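Local structure of putative ATP/GTP binding protein (Burkholderia pseudomallei, 3EIR) at residues N137-E142 with E213-L218; I156-R161 with K257-S262; F166-P171 with R178-I183. The protein deamidates a glutamine side chain of host NEDD8 to glutamate, which abolishes cullin-RING ubiquitin ligase activity and arrests the host cell cycle. One frame throughout, in Å; residues are numbered along the deposited sequence.

Contact 1. Residues N137-E142 with E213-L218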
ATOM      1  N   ASN A 137      -5.613  -8.331 -18.305  1.00 79.65           N
ATOM      2  CA  ASN A 137      -5.055  -9.215 -19.325  1.00 87.29           C
ATOM      3  C   ASN A 137      -3.869  -8.600 -20.061  1.00 87.27           C
ATOM      4  O   ASN A 137      -3.712  -8.764 -21.272  1.00 85.64           O
ATOM      5  CB  ASN A 137      -6.131  -9.714 -20.298  1.00 92.40           C
ATOM      6  CG  ASN A 137      -6.787 -11.001 -19.825  1.00 98.07           C
ATOM      7  OD1 ASN A 137      -8.002 -11.058 -19.621  1.00 97.65           O
ATOM      8  ND2 ASN A 137      -5.982 -12.039 -19.630  1.00101.04           N
ATOM      9  N   THR A 138      -3.037  -7.889 -19.310  1.00 82.49           N
ATOM     10  CA  THR A 138      -1.780  -7.377 -19.831  1.00 78.13           C
ATOM     11  C   THR A 138      -0.649  -7.694 -18.855  1.00 71.78           C
ATOM     12  O   THR A 138      -0.868  -7.786 -17.646  1.00 70.17           O
ATOM     13  CB  THR A 138      -1.843  -5.857 -20.077  1.00 73.34           C
ATOM     14  OG1 THR A 138      -1.908  -5.172 -18.825  1.00 64.59           O
ATOM     15  CG2 THR A 138      -3.070  -5.497 -20.905  1.00 80.51           C
ATOM     16  N   SER A 139       0.558  -7.872 -19.380  1.00 70.47           N
ATOM     17  CA  SER A 139       1.715  -8.105 -18.529  1.00 70.43           C
ATOM     18  C   SER A 139       2.277  -6.781 -18.022  1.00 67.57           C
ATOM     19  O   SER A 139       2.280  -5.785 -18.737  1.00 64.90           O
ATOM     20  CB  SER A 139       2.799  -8.862 -19.291  1.00 79.71           C
ATOM     21  OG  SER A 139       3.251  -8.112 -20.405  1.00 86.95           O
ATOM     22  N   PHE A 140       2.742  -6.784 -16.781  1.00 58.92           N
ATOM     23  CA  PHE A 140       3.452  -5.654 -16.228  1.00 56.51           C
ATOM     24  C   PHE A 140       4.465  -5.096 -17.235  1.00 64.57           C
ATOM     25  O   PHE A 140       4.492  -3.893 -17.497  1.00 65.20           O
ATOM     26  CB  PHE A 140       4.134  -6.058 -14.922  1.00 58.95           C
ATOM     27  CG  PHE A 140       4.752  -4.910 -14.189  1.00 60.37           C
ATOM     28  CD1 PHE A 140       3.970  -4.061 -13.426  1.00 52.19           C
ATOM     29  CD2 PHE A 140       6.110  -4.670 -14.275  1.00 67.81           C
ATOM     30  CE1 PHE A 140       4.533  -3.001 -12.752  1.00 55.20           C
ATOM     31  CE2 PHE A 140       6.680  -3.601 -13.604  1.00 67.10           C
ATOM     32  CZ  PHE A 140       5.889  -2.770 -12.842  1.00 56.73           C
ATOM     33  N   ALA A 141       5.286  -5.964 -17.812  1.00 66.34           N
ATOM     34  CA  ALA A 141       6.233  -5.525 -18.835  1.00 74.21           C
ATOM     35  C   ALA A 141       5.512  -4.737 -19.922  1.00 76.83           C
ATOM     36  O   ALA A 141       5.878  -3.601 -20.222  1.00 77.44           O
ATOM     37  CB  ALA A 141       6.953  -6.713 -19.440  1.00 84.74           C
ATOM     38  N   GLU A 142       4.493  -5.358 -20.509  1.00 81.98           N
ATOM     39  CA  GLU A 142       3.655  -4.719 -21.521  1.00 82.53           C
ATOM     40  C   GLU A 142       3.296  -3.290 -21.147  1.00 79.03           C
ATOM     41  O   GLU A 142       3.615  -2.337 -21.861  1.00 77.93           O
ATOM     42  CB  GLU A 142       2.351  -5.502 -21.695  1.00 80.34           C
ATOM     43  CG  GLU A 142       2.278  -6.378 -22.929  1.00 87.19           C
ATOM     44  CD  GLU A 142       0.867  -6.882 -23.182  1.00 85.46           C
ATOM     45  OE1 GLU A 142       0.375  -6.746 -24.322  1.00 82.28           O
ATOM     46  OE2 GLU A 142       0.244  -7.401 -22.231  1.00 84.39           O
ATOM     47  N   GLU A 213      11.844  -9.354 -12.474  1.00 75.67           N
ATOM     48  CA  GLU A 213      11.185 -10.150 -11.446  1.00 74.25           C
ATOM     49  C   GLU A 213       9.760  -9.654 -11.218  1.00 68.80           C
ATOM     50  O   GLU A 213       8.864 -10.433 -10.897  1.00 68.74           O
ATOM     51  CB  GLU A 213      11.970 -10.095 -10.137  1.00 76.20           C
ATOM     52  CG  GLU A 213      13.388 -10.618 -10.251  1.00 80.50           C
ATOM     53  CD  GLU A 213      14.078 -10.720  -8.906  1.00 85.14           C
ATOM     54  OE1 GLU A 213      13.619 -10.061  -7.954  1.00 77.77           O
ATOM     55  OE2 GLU A 213      15.079 -11.459  -8.799  1.00 95.71           O
ATOM     56  N   LEU A 214       9.542  -8.355 -11.374  1.00 53.47           N
ATOM     57  CA  LEU A 214       8.186  -7.833 -11.257  1.00 52.57           C
ATOM     58  C   LEU A 214       7.319  -8.382 -12.392  1.00 56.21           C
ATOM     59  O   LEU A 214       6.184  -8.807 -12.163  1.00 53.31           O
ATOM     60  CB  LEU A 214       8.184  -6.301 -11.240  1.00 52.89           C
ATOM     61  CG  LEU A 214       7.884  -5.601  -9.909  1.00 50.93           C
ATOM     62  CD1 LEU A 214       8.122  -6.488  -8.701  1.00 54.00           C
ATOM     63  CD2 LEU A 214       8.667  -4.303  -9.791  1.00 54.75           C
ATOM     64  N   ASN A 215       7.863  -8.398 -13.608  1.00 57.45           N
ATOM     65  CA  ASN A 215       7.123  -8.907 -14.756  1.00 64.75           C
ATOM     66  C   ASN A 215       6.715 -10.355 -14.544  1.00 68.59           C
ATOM     67  O   ASN A 215       5.584 -10.739 -14.843  1.00 69.34           O
ATOM     68  CB  ASN A 215       7.939  -8.800 -16.044  1.00 71.24           C
ATOM     69  CG  ASN A 215       7.129  -9.176 -17.273  1.00 84.22           C
ATOM     70  OD1 ASN A 215       5.966  -8.786 -17.406  1.00 87.64           O
ATOM     71  ND2 ASN A 215       7.735  -9.941 -18.175  1.00 92.15           N
ATOM     72  N   GLN A 216       7.653 -11.144 -14.028  1.00 63.45           N
ATOM     73  CA  GLN A 216       7.444 -12.560 -13.766  1.00 72.91           C
ATOM     74  C   GLN A 216       6.378 -12.764 -12.706  1.00 74.73           C
ATOM     75  O   GLN A 216       5.446 -13.546 -12.897  1.00 76.37           O
ATOM     76  CB  GLN A 216       8.754 -13.209 -13.322  1.00 78.50           C
ATOM     77  CG  GLN A 216       9.838 -13.173 -14.378  1.00 86.63           C
ATOM     78  CD  GLN A 216      11.163 -13.693 -13.867  1.00 94.10           C
ATOM     79  OE1 GLN A 216      11.207 -14.626 -13.066  1.00 97.70           O
ATOM     80  NE2 GLN A 216      12.256 -13.089 -14.328  1.00 96.12           N
ATOM     81  N   LEU A 217       6.522 -12.062 -11.588  1.00 69.17           N
ATOM     82  CA  LEU A 217       5.510 -12.095 -10.545  1.00 64.94           C
ATOM     83  C   LEU A 217       4.163 -11.755 -11.156  1.00 62.07           C
ATOM     84  O   LEU A 217       3.237 -12.562 -11.131  1.00 65.43           O
ATOM     85  CB  LEU A 217       5.835 -11.082  -9.444  1.00 66.24           C
ATOM     86  CG  LEU A 217       5.407 -11.462  -8.023  1.00 71.60           C
ATOM     87  CD1 LEU A 217       5.405 -10.256  -7.110  1.00 45.66           C
ATOM     88  CD2 LEU A 217       4.044 -12.141  -8.012  1.00 71.63           C
ATOM     89  N   LEU A 218       4.080 -10.598 -11.777  1.00 59.61           N
ATOM     90  CA  LEU A 218       2.824 -10.070 -12.248  1.00 63.04           C
ATOM     91  C   LEU A 218       2.537 -10.521 -13.667  1.00 71.80           C
ATOM     92  O   LEU A 218       2.323  -9.721 -14.549  1.00 77.39           O
ATOM     93  CB  LEU A 218       2.829  -8.542 -12.172  1.00 54.49           C
ATOM     94  CG  LEU A 218       2.722  -7.789 -10.854  1.00 56.11           C
ATOM     95  CD1 LEU A 218       3.026  -8.549  -9.640  1.00 54.84           C
ATOM     96  CD2 LEU A 218       3.525  -6.555 -10.878  1.00 61.13           C
TER

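Contact 2. Residues I156-R161 with K257-S262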
ATOM      1  N   ILE A 156      -1.161   0.229  -8.275  1.00 39.09           N
ATOM      2  CA  ILE A 156      -1.771  -0.514  -7.198  1.00 30.74           C
ATOM      3  C   ILE A 156      -2.030  -1.922  -7.739  1.00 42.58           C
ATOM      4  O   ILE A 156      -2.653  -2.081  -8.788  1.00 47.24           O
ATOM      5  CB  ILE A 156      -3.041   0.178  -6.668  1.00 38.62           C
ATOM      6  CG1 ILE A 156      -3.670  -0.646  -5.539  1.00 38.04           C
ATOM      7  CG2 ILE A 156      -4.031   0.431  -7.795  1.00 41.59           C
ATOM      8  CD1 ILE A 156      -4.448   0.189  -4.522  1.00 32.54           C
ATOM      9  N   VAL A 157      -1.488  -2.930  -7.059  1.00 40.05           N
ATOM     10  CA  VAL A 157      -1.646  -4.318  -7.488  1.00 35.08           C
ATOM     11  C   VAL A 157      -2.642  -5.080  -6.617  1.00 43.26           C
ATOM     12  O   VAL A 157      -2.526  -5.106  -5.391  1.00 45.46           O
ATOM     13  CB  VAL A 157      -0.301  -5.098  -7.482  1.00 38.04           C
ATOM     14  CG1 VAL A 157      -0.506  -6.493  -8.075  1.00 37.17           C
ATOM     15  CG2 VAL A 157       0.760  -4.351  -8.272  1.00 48.05           C
ATOM     16  N   ASN A 158      -3.621  -5.714  -7.258  1.00 44.21           N
ATOM     17  CA  ASN A 158      -4.521  -6.618  -6.552  1.00 43.66           C
ATOM     18  C   ASN A 158      -4.205  -8.033  -6.988  1.00 41.65           C
ATOM     19  O   ASN A 158      -4.723  -8.513  -7.997  1.00 44.63           O
ATOM     20  CB  ASN A 158      -5.988  -6.276  -6.831  1.00 46.58           C
ATOM     21  CG  ASN A 158      -6.951  -7.027  -5.919  1.00 54.55           C
ATOM     22  OD1 ASN A 158      -6.549  -7.923  -5.174  1.00 42.98           O
ATOM     23  ND2 ASN A 158      -8.231  -6.671  -5.984  1.00 54.13           N
ATOM     24  N   ASP A 159      -3.316  -8.682  -6.245  1.00 37.77           N
ATOM     25  CA  ASP A 159      -2.846 -10.009  -6.607  1.00 43.76           C
ATOM     26  C   ASP A 159      -3.670 -11.074  -5.878  1.00 50.09           C
ATOM     27  O   ASP A 159      -3.426 -11.369  -4.710  1.00 48.02           O
ATOM     28  CB  ASP A 159      -1.362 -10.153  -6.284  1.00 45.24           C
ATOM     29  CG  ASP A 159      -0.752 -11.391  -6.899  1.00 54.26           C
ATOM     30  OD1 ASP A 159      -1.452 -12.423  -6.958  1.00 57.67           O
ATOM     31  OD2 ASP A 159       0.425 -11.335  -7.314  1.00 52.92           O
ATOM     32  N   GLY A 160      -4.657 -11.624  -6.577  1.00 51.23           N
ATOM     33  CA  GLY A 160      -5.555 -12.614  -6.007  1.00 53.19           C
ATOM     34  C   GLY A 160      -4.894 -13.969  -5.791  1.00 62.48           C
ATOM     35  O   GLY A 160      -5.445 -14.836  -5.106  1.00 62.71           O
ATOM     36  N   ARG A 161      -3.721 -14.163  -6.389  1.00 56.30           N
ATOM     37  CA  ARG A 161      -2.967 -15.390  -6.180  1.00 55.47           C
ATOM     38  C   ARG A 161      -2.383 -15.375  -4.777  1.00 59.29           C
ATOM     39  O   ARG A 161      -2.509 -16.348  -4.038  1.00 55.50           O
ATOM     40  CB  ARG A 161      -1.861 -15.544  -7.225  1.00 62.64           C
ATOM     41  CG  ARG A 161      -2.375 -15.483  -8.649  1.00 66.39           C
ATOM     42  CD  ARG A 161      -2.161 -14.117  -9.279  1.00 70.09           C
ATOM     43  NE  ARG A 161      -1.241 -14.210 -10.405  1.00 70.76           N
ATOM     44  CZ  ARG A 161      -0.032 -13.664 -10.450  1.00 65.53           C
ATOM     45  NH1 ARG A 161       0.432 -12.950  -9.435  1.00 57.56           N
ATOM     46  NH2 ARG A 161       0.712 -13.833 -11.530  1.00 71.87           N
ATOM     47  N   LYS A 257      -6.972 -14.335  -9.385  1.00 65.94           N
ATOM     48  CA  LYS A 257      -6.881 -13.395 -10.491  1.00 61.58           C
ATOM     49  C   LYS A 257      -5.841 -12.314 -10.183  1.00 65.35           C
ATOM     50  O   LYS A 257      -5.598 -11.991  -9.023  1.00 64.22           O
ATOM     51  CB  LYS A 257      -8.259 -12.767 -10.732  1.00 77.97           C
ATOM     52  CG  LYS A 257      -8.490 -12.231 -12.138  1.00 89.02           C
ATOM     53  CD  LYS A 257      -9.963 -11.907 -12.377  1.00 96.11           C
ATOM     54  CE  LYS A 257     -10.789 -13.160 -12.678  1.00100.98           C
ATOM     55  NZ  LYS A 257     -11.014 -14.024 -11.482  1.00102.74           N
ATOM     56  N   LEU A 258      -5.223 -11.773 -11.228  1.00 63.30           N
ATOM     57  CA  LEU A 258      -4.284 -10.668 -11.091  1.00 64.88           C
ATOM     58  C   LEU A 258      -4.860  -9.413 -11.740  1.00 66.29           C
ATOM     59  O   LEU A 258      -5.365  -9.454 -12.863  1.00 67.12           O
ATOM     60  CB  LEU A 258      -2.937 -11.019 -11.722  1.00 62.32           C
ATOM     61  CG  LEU A 258      -1.881  -9.911 -11.743  1.00 60.18           C
ATOM     62  CD1 LEU A 258      -1.601  -9.385 -10.344  1.00 51.79           C
ATOM     63  CD2 LEU A 258      -0.613 -10.434 -12.386  1.00 64.41           C
ATOM     64  N   ARG A 259      -4.791  -8.303 -11.017  1.00 53.91           N
ATOM     65  CA  ARG A 259      -5.317  -7.035 -11.498  1.00 53.54           C
ATOM     66  C   ARG A 259      -4.415  -5.932 -10.988  1.00 48.56           C
ATOM     67  O   ARG A 259      -3.996  -5.969  -9.834  1.00 49.60           O
ATOM     68  CB  ARG A 259      -6.740  -6.816 -10.973  1.00 52.59           C
ATOM     69  CG  ARG A 259      -7.799  -7.660 -11.663  1.00 68.19           C
ATOM     70  CD  ARG A 259      -9.020  -7.863 -10.772  1.00 73.58           C
ATOM     71  NE  ARG A 259      -9.423  -6.632 -10.096  1.00 74.38           N
ATOM     72  CZ  ARG A 259     -10.224  -5.713 -10.630  1.00 75.50           C
ATOM     73  NH1 ARG A 259     -10.713  -5.883 -11.856  1.00 67.22           N
ATOM     74  NH2 ARG A 259     -10.538  -4.624  -9.940  1.00 73.62           N
ATOM     75  N   PHE A 260      -4.098  -4.964 -11.840  1.00 44.89           N
ATOM     76  CA  PHE A 260      -3.352  -3.795 -11.389  1.00 46.84           C
ATOM     77  C   PHE A 260      -3.757  -2.539 -12.156  1.00 48.75           C
ATOM     78  O   PHE A 260      -4.300  -2.607 -13.261  1.00 50.06           O
ATOM     79  CB  PHE A 260      -1.839  -4.020 -11.482  1.00 43.93           C
ATOM     80  CG  PHE A 260      -1.356  -4.346 -12.863  1.00 50.99           C
ATOM     81  CD1 PHE A 260      -1.169  -3.343 -13.804  1.00 53.31           C
ATOM     82  CD2 PHE A 260      -1.072  -5.657 -13.222  1.00 58.37           C
ATOM     83  CE1 PHE A 260      -0.716  -3.641 -15.081  1.00 52.62           C
ATOM     84  CE2 PHE A 260      -0.620  -5.959 -14.496  1.00 60.62           C
ATOM     85  CZ  PHE A 260      -0.442  -4.947 -15.426  1.00 58.28           C
ATOM     86  N   ALA A 261      -3.494  -1.391 -11.553  1.00 43.19           N
ATOM     87  CA  ALA A 261      -3.819  -0.117 -12.175  1.00 47.57           C
ATOM     88  C   ALA A 261      -2.688   0.852 -11.899  1.00 40.93           C
ATOM     89  O   ALA A 261      -2.282   1.015 -10.754  1.00 40.60           O
ATOM     90  CB  ALA A 261      -5.117   0.424 -11.603  1.00 41.97           C
ATOM     91  N   SER A 262      -2.169   1.480 -12.948  1.00 45.29           N
ATOM     92  CA  SER A 262      -1.152   2.513 -12.782  1.00 41.00           C
ATOM     93  C   SER A 262      -1.793   3.893 -12.836  1.00 44.82           C
ATOM     94  O   SER A 262      -2.855   4.082 -13.451  1.00 39.12           O
ATOM     95  CB  SER A 262      -0.080   2.411 -13.861  1.00 38.90           C
ATOM     96  OG  SER A 262      -0.588   2.856 -15.104  1.00 47.85           O
TER
HETATM   97  O   HOH W   1      -8.715  -4.146  -7.371  1.00 49.96           O

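Contact 3. Residues F166-P171 with R178-I183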
ATOM      1  N   PHE A 166      -0.617  -4.394  -2.897  1.00 39.58           N
ATOM      2  CA  PHE A 166       0.554  -3.600  -2.560  1.00 44.61           C
ATOM      3  C   PHE A 166       0.772  -2.602  -3.684  1.00 40.44           C
ATOM      4  O   PHE A 166       0.082  -2.654  -4.699  1.00 37.28           O
ATOM      5  CB  PHE A 166       1.786  -4.485  -2.409  1.00 33.22           C
ATOM      6  CG  PHE A 166       2.068  -5.331  -3.616  1.00 36.26           C
ATOM      7  CD1 PHE A 166       2.986  -4.926  -4.561  1.00 36.65           C
ATOM      8  CD2 PHE A 166       1.395  -6.536  -3.810  1.00 38.77           C
ATOM      9  CE1 PHE A 166       3.247  -5.712  -5.679  1.00 47.51           C
ATOM     10  CE2 PHE A 166       1.649  -7.320  -4.921  1.00 45.32           C
ATOM     11  CZ  PHE A 166       2.578  -6.912  -5.856  1.00 48.44           C
ATOM     12  N   LEU A 167       1.749  -1.720  -3.511  1.00 40.96           N
ATOM     13  CA  LEU A 167       2.020  -0.684  -4.499  1.00 40.24           C
ATOM     14  C   LEU A 167       3.383  -0.879  -5.117  1.00 41.58           C
ATOM     15  O   LEU A 167       4.325  -1.246  -4.431  1.00 41.20           O
ATOM     16  CB  LEU A 167       1.982   0.684  -3.840  1.00 33.81           C
ATOM     17  CG  LEU A 167       0.698   0.993  -3.094  1.00 37.12           C
ATOM     18  CD1 LEU A 167       0.784   2.403  -2.533  1.00 33.57           C
ATOM     19  CD2 LEU A 167      -0.479   0.854  -4.048  1.00 30.09           C
ATOM     20  N   ILE A 168       3.482  -0.646  -6.419  1.00 43.03           N
ATOM     21  CA  ILE A 168       4.781  -0.504  -7.059  1.00 38.95           C
ATOM     22  C   ILE A 168       4.976   0.972  -7.408  1.00 44.44           C
ATOM     23  O   ILE A 168       4.189   1.543  -8.157  1.00 52.66           O
ATOM     24  CB  ILE A 168       4.880  -1.353  -8.328  1.00 42.46           C
ATOM     25  CG1 ILE A 168       4.550  -2.808  -8.020  1.00 40.44           C
ATOM     26  CG2 ILE A 168       6.268  -1.265  -8.928  1.00 44.41           C
ATOM     27  CD1 ILE A 168       4.702  -3.698  -9.217  1.00 52.67           C
ATOM     28  N   ASP A 169       5.998   1.597  -6.835  1.00 40.96           N
ATOM     29  CA  ASP A 169       6.318   2.995  -7.140  1.00 42.45           C
ATOM     30  C   ASP A 169       7.297   3.054  -8.308  1.00 48.23           C
ATOM     31  O   ASP A 169       8.328   2.392  -8.277  1.00 45.07           O
ATOM     32  CB  ASP A 169       6.938   3.667  -5.917  1.00 44.24           C
ATOM     33  CG  ASP A 169       6.974   5.181  -6.035  1.00 53.25           C
ATOM     34  OD1 ASP A 169       6.698   5.702  -7.137  1.00 50.05           O
ATOM     35  OD2 ASP A 169       7.277   5.849  -5.019  1.00 46.71           O
ATOM     36  N   LEU A 170       6.976   3.827  -9.341  1.00 47.58           N
ATOM     37  CA  LEU A 170       7.880   3.991 -10.483  1.00 44.53           C
ATOM     38  C   LEU A 170       8.276   5.465 -10.744  1.00 48.89           C
ATOM     39  O   LEU A 170       7.771   6.102 -11.674  1.00 47.72           O
ATOM     40  CB  LEU A 170       7.277   3.369 -11.746  1.00 44.52           C
ATOM     41  CG  LEU A 170       6.851   1.893 -11.709  1.00 46.83           C
ATOM     42  CD1 LEU A 170       5.820   1.598 -12.788  1.00 47.48           C
ATOM     43  CD2 LEU A 170       8.046   0.965 -11.859  1.00 45.02           C
ATOM     44  N   PRO A 171       9.202   6.005  -9.933  1.00 48.36           N
ATOM     45  CA  PRO A 171       9.709   7.368 -10.134  1.00 55.46           C
ATOM     46  C   PRO A 171      10.117   7.641 -11.578  1.00 54.70           C
ATOM     47  O   PRO A 171      10.515   6.725 -12.296  1.00 56.78           O
ATOM     48  CB  PRO A 171      10.953   7.410  -9.243  1.00 51.83           C
ATOM     49  CG  PRO A 171      10.648   6.474  -8.146  1.00 48.81           C
ATOM     50  CD  PRO A 171       9.831   5.354  -8.770  1.00 51.76           C
ATOM     51  N   ARG A 178      15.496   2.209 -15.284  1.00 74.94           N
ATOM     52  CA  ARG A 178      14.210   2.438 -14.628  1.00 76.41           C
ATOM     53  C   ARG A 178      14.140   1.772 -13.251  1.00 74.61           C
ATOM     54  O   ARG A 178      14.611   0.653 -13.063  1.00 84.22           O
ATOM     55  CB  ARG A 178      13.052   1.962 -15.511  1.00 70.20           C
ATOM     56  CG  ARG A 178      11.720   2.570 -15.119  1.00 67.73           C
ATOM     57  CD  ARG A 178      10.683   2.489 -16.233  1.00 68.46           C
ATOM     58  NE  ARG A 178       9.712   3.590 -16.223  1.00 71.20           N
ATOM     59  CZ  ARG A 178       9.413   4.353 -15.169  1.00 72.24           C
ATOM     60  NH1 ARG A 178       8.515   5.329 -15.294  1.00 75.87           N
ATOM     61  NH2 ARG A 178       9.993   4.145 -13.988  1.00 54.94           N
ATOM     62  N   THR A 179      13.542   2.473 -12.293  1.00 64.88           N
ATOM     63  CA  THR A 179      13.504   2.013 -10.911  1.00 57.12           C
ATOM     64  C   THR A 179      12.083   1.708 -10.444  1.00 54.49           C
ATOM     65  O   THR A 179      11.143   2.446 -10.744  1.00 56.81           O
ATOM     66  CB  THR A 179      14.105   3.064  -9.958  1.00 66.23           C
ATOM     67  OG1 THR A 179      13.211   4.179  -9.848  1.00 70.85           O
ATOM     68  CG2 THR A 179      15.444   3.561 -10.478  1.00 63.69           C
ATOM     69  N   ALA A 180      11.943   0.611  -9.707  1.00 46.90           N
ATOM     70  CA  ALA A 180      10.697   0.263  -9.040  1.00 49.95           C
ATOM     71  C   ALA A 180      10.963   0.053  -7.549  1.00 53.67           C
ATOM     72  O   ALA A 180      12.016  -0.455  -7.162  1.00 57.47           O
ATOM     73  CB  ALA A 180      10.095  -1.005  -9.665  1.00 49.43           C
ATOM     74  N   TYR A 181      10.014   0.457  -6.716  1.00 46.52           N
ATOM     75  CA  TYR A 181      10.102   0.235  -5.278  1.00 46.76           C
ATOM     76  C   TYR A 181       8.772  -0.343  -4.808  1.00 51.80           C
ATOM     77  O   TYR A 181       7.736  -0.093  -5.425  1.00 54.67           O
ATOM     78  CB  TYR A 181      10.354   1.547  -4.536  1.00 42.61           C
ATOM     79  CG  TYR A 181      11.648   2.259  -4.888  1.00 46.75           C
ATOM     80  CD1 TYR A 181      12.845   1.926  -4.264  1.00 52.93           C
ATOM     81  CD2 TYR A 181      11.663   3.286  -5.824  1.00 47.85           C
ATOM     82  CE1 TYR A 181      14.026   2.592  -4.573  1.00 54.31           C
ATOM     83  CE2 TYR A 181      12.837   3.962  -6.138  1.00 42.87           C
ATOM     84  CZ  TYR A 181      14.011   3.608  -5.516  1.00 55.58           C
ATOM     85  OH  TYR A 181      15.169   4.280  -5.835  1.00 72.79           O
ATOM     86  N   ILE A 182       8.795  -1.095  -3.709  1.00 44.27           N
ATOM     87  CA  ILE A 182       7.571  -1.668  -3.155  1.00 43.00           C
ATOM     88  C   ILE A 182       7.091  -0.901  -1.927  1.00 45.48           C
ATOM     89  O   ILE A 182       7.895  -0.494  -1.084  1.00 41.22           O
ATOM     90  CB  ILE A 182       7.767  -3.147  -2.750  1.00 53.37           C
ATOM     91  CG1 ILE A 182       8.187  -3.983  -3.956  1.00 47.45           C
ATOM     92  CG2 ILE A 182       6.484  -3.714  -2.154  1.00 36.43           C
ATOM     93  CD1 ILE A 182       7.093  -4.131  -4.976  1.00 40.26           C
ATOM     94  N   ILE A 183       5.782  -0.696  -1.834  1.00 41.90           N
ATOM     95  CA  ILE A 183       5.168  -0.210  -0.600  1.00 39.71           C
ATOM     96  C   ILE A 183       4.028  -1.156  -0.211  1.00 37.73           C
ATOM     97  O   ILE A 183       3.185  -1.465  -1.035  1.00 37.85           O
ATOM     98  CB  ILE A 183       4.637   1.221  -0.735  1.00 40.29           C
ATOM     99  CG1 ILE A 183       5.776   2.180  -1.086  1.00 40.62           C
ATOM    100  CG2 ILE A 183       4.010   1.655   0.563  1.00 40.89           C
ATOM    101  CD1 ILE A 183       5.307   3.558  -1.455  1.00 43.96           C
TER

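Contact 1. Residues N137-E142 with E213-L218
F140, on the first turn of the short helix 140-144, packs against L214 of helix 211-217 and L218, the first residue beyond it, so that this is a small helix-to-helix contact on one side of the four-stranded sheet, with a single hydrogen bond across the segments. Both leucines lie on the same side of the ring plane and approach it obliquely. The ring's CD1 meets the L218 CD2 methyl at 3.6 Å, while farther round the ring CE2 rests 3.9 Å from L214 CB. With CG opposite the backbone nitrogen (chi1 -173°), F140 sends its ring away from its own helix toward the leucines and down to I168 of strand 164-170, which both leucines also touch.

N215 adds the polar half. Its amide extends across to the start of helix 140-144, where OD1 accepts from the backbone N of A141 at 2.9 Å. The donor does not approach along a lone pair but from above the carbonyl plane, 51° out of it. The same oxygen sits close to the A141 methyl, OD1 to CB 3.1 Å, so the end of the N215 side chain is pressed against that alanine. In this way an amide from another helix takes up an N-H of the first turn, whose early donors lack acceptors within their own helix.

A second donor of that turn is served locally. S139 OG accepts from E142 N at 3.0 Å, and in turn E142 OE2 accepts from S139 N at 2.9 Å through its anti lone pair. This reciprocal pair is a capping box, with S139 as the N-cap that starts helix 140-144.

Contact 2. Residues I156-R161 with K257-S262
Five backbone hydrogen bonds join I156-R161 to K257-S262, two each in the pairs I156 with A261 and N158 with R259, and a last one from G160 N to K257 O beyond the end of strand 152-159. V157 with F260 and D159 with L258 are the intervening non-hydrogen-bonded pairs.

On the face that carries these two pairs, L258 is the hub. Its CD1 touches V157 CG1 at 3.8 Å and also reaches D159, whereas CD2 lies over one face of the R161 guanidinium, 3.7 Å from NH2. V157 CG2 packs on F260 CB at 4.1 Å. On the reverse face, one water accepts from both N158 ND2 (2.9 Å) and R259 NH2, linking neighbouring polar side chains across the strands.

R161 reaches L258 because its chain folds back, bent at chi2 and chi3. In its salt bridge with D159, NH1 is 2.7 Å from OD2, poorly angled for a hydrogen bond, and makes a longer but straight one to OD1 (3.2 Å, 175°). D159 OD1 also accepts from R161 N at 2.9 Å and from L162 N. Farther out, R161 NH2 donates to L217 O, tying the turn to the end of helix 211-217.

D159 thus closes an Asx turn ending an antiparallel strand pair, its side chain about 5 Å from that of H164, a probable active-site residue of this papain-like fold.

Contact 3. Residues F166-P171 with R178-I183
Strands 166-170 and 181-183 run antiparallel at 148°, with L167-I183 and D169-Y181 as hydrogen-bonded pairs and I168-I182 between them without hydrogen bonds. Each hydrogen-bonded pair is doubly bonded, the shortest link being D169 N to Y181 O at 2.8 Å.

Apolar groups gather around I168 and I182. These two isoleucines lie side by side and point the same way, I182 CD1 coming to 4.2 Å from I168 CG1 and equally near F166 CD1. The other branch of I168, CG2, is set opposite the backbone nitrogen and packs on A180 CB at 3.9 Å. That methyl is shared with L170, whose CD2 approaches it to 3.6 Å. L214 of helix 211-217 covers both I168 and A180.

On the opposite face, which carries L167, D169, Y181 and I183, L167 and I183 meet through their CB atoms and pack on I116 of helix 111-121. P171 comes at the rim of the Y181 ring, its CG in the ring plane and 3.9 Å from CE2. R38 makes a cation-pi interaction with that ring and a salt bridge to D169 OD2; D169 OD1 is hydrogen-bonded to the Y265 hydroxyl, so the carboxylate is gripped at both oxygens.

Where the strands part, the extended R178 chain returns to P171, and NH2 donates to its carbonyl O at 3.1 Å, tilted from the guanidinium plane.

At the other end, the F166 side chain is about 4 Å from those of both Q184 and H164. The contact is a beta hairpin with these inferred active-site residues just outside its paired ends, consistent with the papain-like fold.

In the fold
Contacts 2 and 3 belong to one antiparallel sheet: contact 2 pairs its edge strand 258-265 with strand 152-159, and contact 3 pairs strand 164-170 with the opposite edge. The inner strands join them, V157 N lying 2.8 Å from F166 O. Contact 1 is instead helical packing, partly buried and farther from the centre of the chain, held by one cross-segment hydrogen bond where the strand pairs have several. It meets contact 3 through apolar groups around I168 and contact 2 through both packing and a probable L217-R161 hydrogen bond. Contact 3 is largely buried, while contact 2 has an ion pair beside its apolar groups on one face and water-bridged polar side chains on the other.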